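Local structure of aminotransferase, class IV (4TVI) at residues Asp207-Phe221 and Pro231-Arg243. The protein probably transfers the amino group between leucine, isoleucine or valine and 2-oxoglutarate, using pyridoxal 5'-phosphate as cofactor. Residues are numbered along the deposited sequence; the frame is centred on the assembly and turned at random.
Sequences DVLGNVAETATSNVF and PVPNGTFLNGITR
The carbonyl oxygen of A213 sits over the centre of the F237 ring, 3.4 Å above its plane, at a classic beta bulge where A213 and E214 both face V205. In this class IV aminotransferase the bulged strand 212-215 and strand 219-221 pack against the loop that leads into helix 241-252. That helix start holds the cofactor phosphate: I241 N and T242 OG1 both bond to the phosphate of the PLP-modified lysine at position 180.

N219 ties the loop down just before the helix. Its ND2 gives a nearly straight hydrogen bond to L238 O (2.9 Å, 169°) that lies in the amide plane, while the same nitrogen stands at the edge of the F237 ring, 3.4 Å from CD2. Its OD1 receives a weak bond from G240 N at the N-cap, and a water lies 2.8 Å from N219 OD1 and accepts from R243 N. The straight ND2 bond sets the amide's orientation, with OD1 probably helping. F237 CB lies 3.5 Å from E214 OE2, and another water joins that oxygen to L238 N.

P231 CG rests against V212 CG1 and V220 CG1, and P231 CD lies 3.3 Å from V220 O. R243 CG, anti to the backbone N (chi1 169°), lies 3.6 Å from F221 CZ, and the chain runs on extended to NE; its guanidinium reaches E259 in a salt bridge and also P231 O. At the outer end, N234 OD1 closes an Asx turn with T236 N and takes the T236 hydroxyl too, and N234 ND2 donates to the anti side of D207 OD2 at 3.0 Å, 28° out of the carboxylate plane.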
loop_
_atom_site.group_PDB
_atom_site.type_symbol
_atom_site.label_atom_id
_atom_site.label_comp_id
_atom_site.label_asym_id
_atom_site.label_seq_id
_atom_site.Cartn_x
_atom_site.Cartn_y
_atom_site.Cartn_z
ATOM N N ASP A 207 16.272 -9.278 0.058
ATOM C CA ASP A 207 15.882 -8.517 1.239
ATOM C C ASP A 207 16.973 -7.483 1.529
ATOM O O ASP A 207 17.938 -7.370 0.774
ATOM C CB ASP A 207 15.640 -9.440 2.440
ATOM C CG ASP A 207 16.836 -10.325 2.762
ATOM O OD1 ASP A 207 17.984 -9.898 2.528
ATOM O OD2 ASP A 207 16.624 -11.454 3.255
ATOM N N VAL A 208 16.839 -6.757 2.634
ATOM C CA VAL A 208 17.764 -5.680 2.959
ATOM C C VAL A 208 19.167 -6.214 3.275
ATOM O O VAL A 208 20.165 -5.501 3.124
ATOM C CB VAL A 208 17.198 -4.838 4.139
ATOM C CG1 VAL A 208 18.290 -4.067 4.881
ATOM C CG2 VAL A 208 16.134 -3.874 3.617
ATOM N N LEU A 209 19.245 -7.489 3.645
ATOM C CA LEU A 209 20.528 -8.134 3.901
ATOM C C LEU A 209 21.241 -8.539 2.614
ATOM O O LEU A 209 22.397 -8.941 2.640
ATOM C CB LEU A 209 20.335 -9.366 4.789
ATOM C CG LEU A 209 19.782 -9.107 6.187
ATOM C CD1 LEU A 209 19.743 -10.392 6.994
ATOM C CD2 LEU A 209 20.655 -8.080 6.880
ATOM N N GLY A 210 20.547 -8.444 1.488
ATOM C CA GLY A 210 21.142 -8.818 0.218
ATOM C C GLY A 210 20.956 -10.298 -0.082
ATOM O O GLY A 210 21.555 -10.835 -1.013
ATOM N N ASN A 211 20.111 -10.963 0.697
ATOM C CA ASN A 211 19.823 -12.368 0.448
ATOM C C ASN A 211 18.544 -12.515 -0.366
ATOM O O ASN A 211 17.575 -11.787 -0.145
ATOM C CB ASN A 211 19.705 -13.123 1.768
ATOM C CG ASN A 211 20.998 -13.108 2.550
ATOM O OD1 ASN A 211 22.071 -13.301 1.985
ATOM N ND2 ASN A 211 20.905 -12.890 3.859
ATOM N N VAL A 212 18.551 -13.451 -1.313
ATOM C CA VAL A 212 17.397 -13.675 -2.173
ATOM C C VAL A 212 16.171 -14.012 -1.341
ATOM O O VAL A 212 16.247 -14.821 -0.415
ATOM C CB VAL A 212 17.654 -14.800 -3.195
ATOM C CG1 VAL A 212 16.404 -15.070 -4.014
ATOM C CG2 VAL A 212 18.809 -14.429 -4.108
ATOM N N ALA A 213 15.056 -13.362 -1.664
ATOM C CA ALA A 213 13.788 -13.613 -1.004
ATOM C C ALA A 213 12.845 -14.397 -1.913
ATOM O O ALA A 213 12.314 -15.432 -1.527
ATOM C CB ALA A 213 13.143 -12.300 -0.585
ATOM N N GLU A 214 12.638 -13.881 -3.120
ATOM C CA GLU A 214 11.683 -14.448 -4.064
ATOM C C GLU A 214 11.768 -13.666 -5.361
ATOM O O GLU A 214 12.667 -12.839 -5.527
ATOM C CB GLU A 214 10.256 -14.403 -3.507
ATOM C CG GLU A 214 9.819 -13.011 -3.050
ATOM C CD GLU A 214 8.338 -12.939 -2.731
ATOM O OE1 GLU A 214 7.654 -13.971 -2.878
ATOM O OE2 GLU A 214 7.859 -11.857 -2.329
ATOM N N THR A 215 10.831 -13.904 -6.275
ATOM C CA THR A 215 10.748 -13.061 -7.457
ATOM C C THR A 215 9.816 -11.904 -7.126
ATOM O O THR A 215 9.331 -11.804 -6.004
ATOM C CB THR A 215 10.250 -13.825 -8.707
ATOM O OG1 THR A 215 8.820 -13.848 -8.728
ATOM C CG2 THR A 215 10.793 -15.257 -8.721
ATOM N N ALA A 216 9.549 -11.041 -8.096
ATOM C CA ALA A 216 8.681 -9.898 -7.847
ATOM C C ALA A 216 7.215 -10.312 -7.733
ATOM O O ALA A 216 6.374 -9.516 -7.318
ATOM C CB ALA A 216 8.852 -8.858 -8.935
ATOM N N THR A 217 6.905 -11.550 -8.110
ATOM C CA THR A 217 5.515 -12.012 -8.124
ATOM C C THR A 217 5.274 -13.346 -7.420
ATOM O O THR A 217 4.124 -13.780 -7.296
ATOM C CB THR A 217 4.997 -12.186 -9.563
ATOM O OG1 THR A 217 5.764 -13.208 -10.216
ATOM C CG2 THR A 217 5.095 -10.882 -10.349
ATOM N N SER A 218 6.339 -14.012 -6.984
ATOM C CA SER A 218 6.200 -15.398 -6.539
ATOM C C SER A 218 7.420 -15.940 -5.803
ATOM O O SER A 218 8.530 -15.452 -5.993
ATOM C CB SER A 218 5.920 -16.284 -7.748
ATOM O OG SER A 218 6.983 -16.171 -8.684
ATOM N N ASN A 219 7.209 -16.981 -4.998
ATOM C CA ASN A 219 8.312 -17.684 -4.350
ATOM C C ASN A 219 9.239 -18.276 -5.392
ATOM O O ASN A 219 8.799 -18.621 -6.487
ATOM C CB ASN A 219 7.789 -18.784 -3.425
ATOM C CG ASN A 219 7.106 -18.228 -2.199
ATOM O OD1 ASN A 219 5.940 -18.515 -1.944
ATOM N ND2 ASN A 219 7.836 -17.426 -1.424
ATOM N N VAL A 220 10.523 -18.375 -5.064
ATOM C CA VAL A 220 11.504 -18.854 -6.028
ATOM C C VAL A 220 12.219 -20.091 -5.497
ATOM O O VAL A 220 12.401 -20.250 -4.286
ATOM C CB VAL A 220 12.526 -17.748 -6.387
ATOM C CG1 VAL A 220 13.479 -17.478 -5.222
ATOM C CG2 VAL A 220 13.301 -18.107 -7.654
ATOM N N PHE A 221 12.575 -20.979 -6.421
ATOM C CA PHE A 221 13.308 -22.202 -6.130
ATOM C C PHE A 221 14.467 -22.333 -7.094
ATOM O O PHE A 221 14.421 -21.803 -8.202
ATOM C CB PHE A 221 12.418 -23.437 -6.278
ATOM C CG PHE A 221 11.428 -23.643 -5.165
ATOM C CD1 PHE A 221 10.281 -22.867 -5.079
ATOM C CD2 PHE A 221 11.614 -24.666 -4.243
ATOM C CE1 PHE A 221 9.354 -23.081 -4.070
ATOM C CE2 PHE A 221 10.699 -24.886 -3.230
ATOM C CZ PHE A 221 9.559 -24.092 -3.145
ATOM N N PRO A 231 14.846 -20.015 -0.693
ATOM C CA PRO A 231 15.096 -19.087 0.416
ATOM C C PRO A 231 14.370 -19.479 1.695
ATOM O O PRO A 231 13.173 -19.776 1.665
ATOM C CB PRO A 231 14.563 -17.757 -0.117
ATOM C CG PRO A 231 14.749 -17.855 -1.584
ATOM C CD PRO A 231 14.508 -19.303 -1.936
ATOM N N VAL A 232 15.095 -19.481 2.809
ATOM C CA VAL A 232 14.477 -19.758 4.095
ATOM C C VAL A 232 13.528 -18.605 4.410
ATOM O O VAL A 232 13.883 -17.436 4.228
ATOM C CB VAL A 232 15.530 -19.934 5.224
ATOM C CG1 VAL A 232 16.435 -18.712 5.331
ATOM C CG2 VAL A 232 14.857 -20.220 6.558
ATOM N N PRO A 233 12.293 -18.929 4.832
ATOM C CA PRO A 233 11.346 -17.876 5.215
ATOM C C PRO A 233 11.909 -17.036 6.342
ATOM O O PRO A 233 12.307 -17.607 7.354
ATOM C CB PRO A 233 10.111 -18.655 5.683
ATOM C CG PRO A 233 10.220 -19.988 5.001
ATOM C CD PRO A 233 11.698 -20.275 4.933
ATOM N N ASN A 234 11.971 -15.718 6.173
ATOM C CA ASN A 234 12.464 -14.860 7.245
ATOM C C ASN A 234 11.523 -13.681 7.488
ATOM O O ASN A 234 11.853 -12.756 8.221
ATOM C CB ASN A 234 13.883 -14.361 6.942
ATOM C CG ASN A 234 13.947 -13.420 5.739
ATOM O OD1 ASN A 234 12.942 -13.157 5.071
ATOM N ND2 ASN A 234 15.141 -12.903 5.466
ATOM N N GLY A 235 10.353 -13.718 6.852
ATOM C CA GLY A 235 9.330 -12.713 7.093
ATOM C C GLY A 235 9.331 -11.524 6.148
ATOM O O GLY A 235 8.447 -10.674 6.224
ATOM N N THR A 236 10.312 -11.458 5.254
ATOM C CA THR A 236 10.399 -10.331 4.331
ATOM C C THR A 236 9.603 -10.650 3.077
ATOM O O THR A 236 9.379 -9.783 2.228
ATOM C CB THR A 236 11.855 -10.005 3.950
ATOM O OG1 THR A 236 12.448 -11.147 3.319
ATOM C CG2 THR A 236 12.650 -9.633 5.178
ATOM N N PHE A 237 9.179 -11.905 2.977
ATOM C CA PHE A 237 8.344 -12.358 1.868
ATOM C C PHE A 237 7.366 -13.401 2.383
ATOM O O PHE A 237 7.569 -13.977 3.451
ATOM C CB PHE A 237 9.192 -12.929 0.733
ATOM C CG PHE A 237 9.964 -14.166 1.108
ATOM C CD1 PHE A 237 11.187 -14.067 1.748
ATOM C CD2 PHE A 237 9.479 -15.427 0.799
ATOM C CE1 PHE A 237 11.909 -15.200 2.084
ATOM C CE2 PHE A 237 10.194 -16.568 1.133
ATOM C CZ PHE A 237 11.415 -16.450 1.776
ATOM N N LEU A 238 6.298 -13.631 1.636
ATOM C CA LEU A 238 5.304 -14.614 2.040
ATOM C C LEU A 238 5.833 -16.029 1.883
ATOM O O LEU A 238 6.360 -16.398 0.833
ATOM C CB LEU A 238 4.018 -14.452 1.224
ATOM C CG LEU A 238 3.141 -13.263 1.601
ATOM C CD1 LEU A 238 1.977 -13.137 0.632
ATOM C CD2 LEU A 238 2.639 -13.423 3.031
ATOM N N ASN A 239 5.698 -16.814 2.944
ATOM C CA ASN A 239 5.949 -18.239 2.867
ATOM C C ASN A 239 4.760 -18.885 2.182
ATOM O O ASN A 239 3.816 -19.324 2.837
ATOM C CB ASN A 239 6.181 -18.822 4.260
ATOM C CG ASN A 239 6.493 -20.307 4.230
ATOM O OD1 ASN A 239 6.564 -20.921 3.165
ATOM N ND2 ASN A 239 6.702 -20.887 5.405
ATOM N N GLY A 240 4.817 -18.932 0.855
ATOM C CA GLY A 240 3.674 -19.314 0.048
ATOM C C GLY A 240 3.080 -20.664 0.374
ATOM O O GLY A 240 3.775 -21.576 0.820
ATOM N N ILE A 241 1.775 -20.778 0.164
ATOM C CA ILE A 241 1.070 -22.035 0.367
ATOM C C ILE A 241 1.444 -23.050 -0.712
ATOM O O ILE A 241 1.586 -24.244 -0.431
ATOM C CB ILE A 241 -0.451 -21.809 0.384
ATOM C CG1 ILE A 241 -0.840 -21.049 1.652
ATOM C CG2 ILE A 241 -1.204 -23.132 0.315
ATOM C CD1 ILE A 241 -2.252 -20.602 1.662
ATOM N N THR A 242 1.614 -22.573 -1.943
ATOM C CA THR A 242 2.035 -23.445 -3.036
ATOM C C THR A 242 3.459 -23.924 -2.782
ATOM O O THR A 242 3.782 -25.090 -3.000
ATOM C CB THR A 242 1.974 -22.738 -4.399
ATOM O OG1 THR A 242 0.793 -21.928 -4.472
ATOM C CG2 THR A 242 1.966 -23.765 -5.530
ATOM N N ARG A 243 4.294 -23.001 -2.313
ATOM C CA ARG A 243 5.682 -23.281 -1.940
ATOM C C ARG A 243 5.783 -24.428 -0.939
ATOM O O ARG A 243 6.533 -25.382 -1.152
ATOM C CB ARG A 243 6.330 -22.021 -1.351
ATOM C CG ARG A 243 7.687 -22.249 -0.681
ATOM C CD ARG A 243 8.062 -21.050 0.180
ATOM N NE ARG A 243 9.381 -21.204 0.777
ATOM C CZ ARG A 243 9.621 -21.881 1.892
ATOM N NH1 ARG A 243 8.621 -22.462 2.551
ATOM N NH2 ARG A 243 10.863 -21.980 2.346
HETATM O O HOH W 1 5.836 -12.005 -0.417
HETATM O O HOH W 2 4.302 -20.280 -3.403
#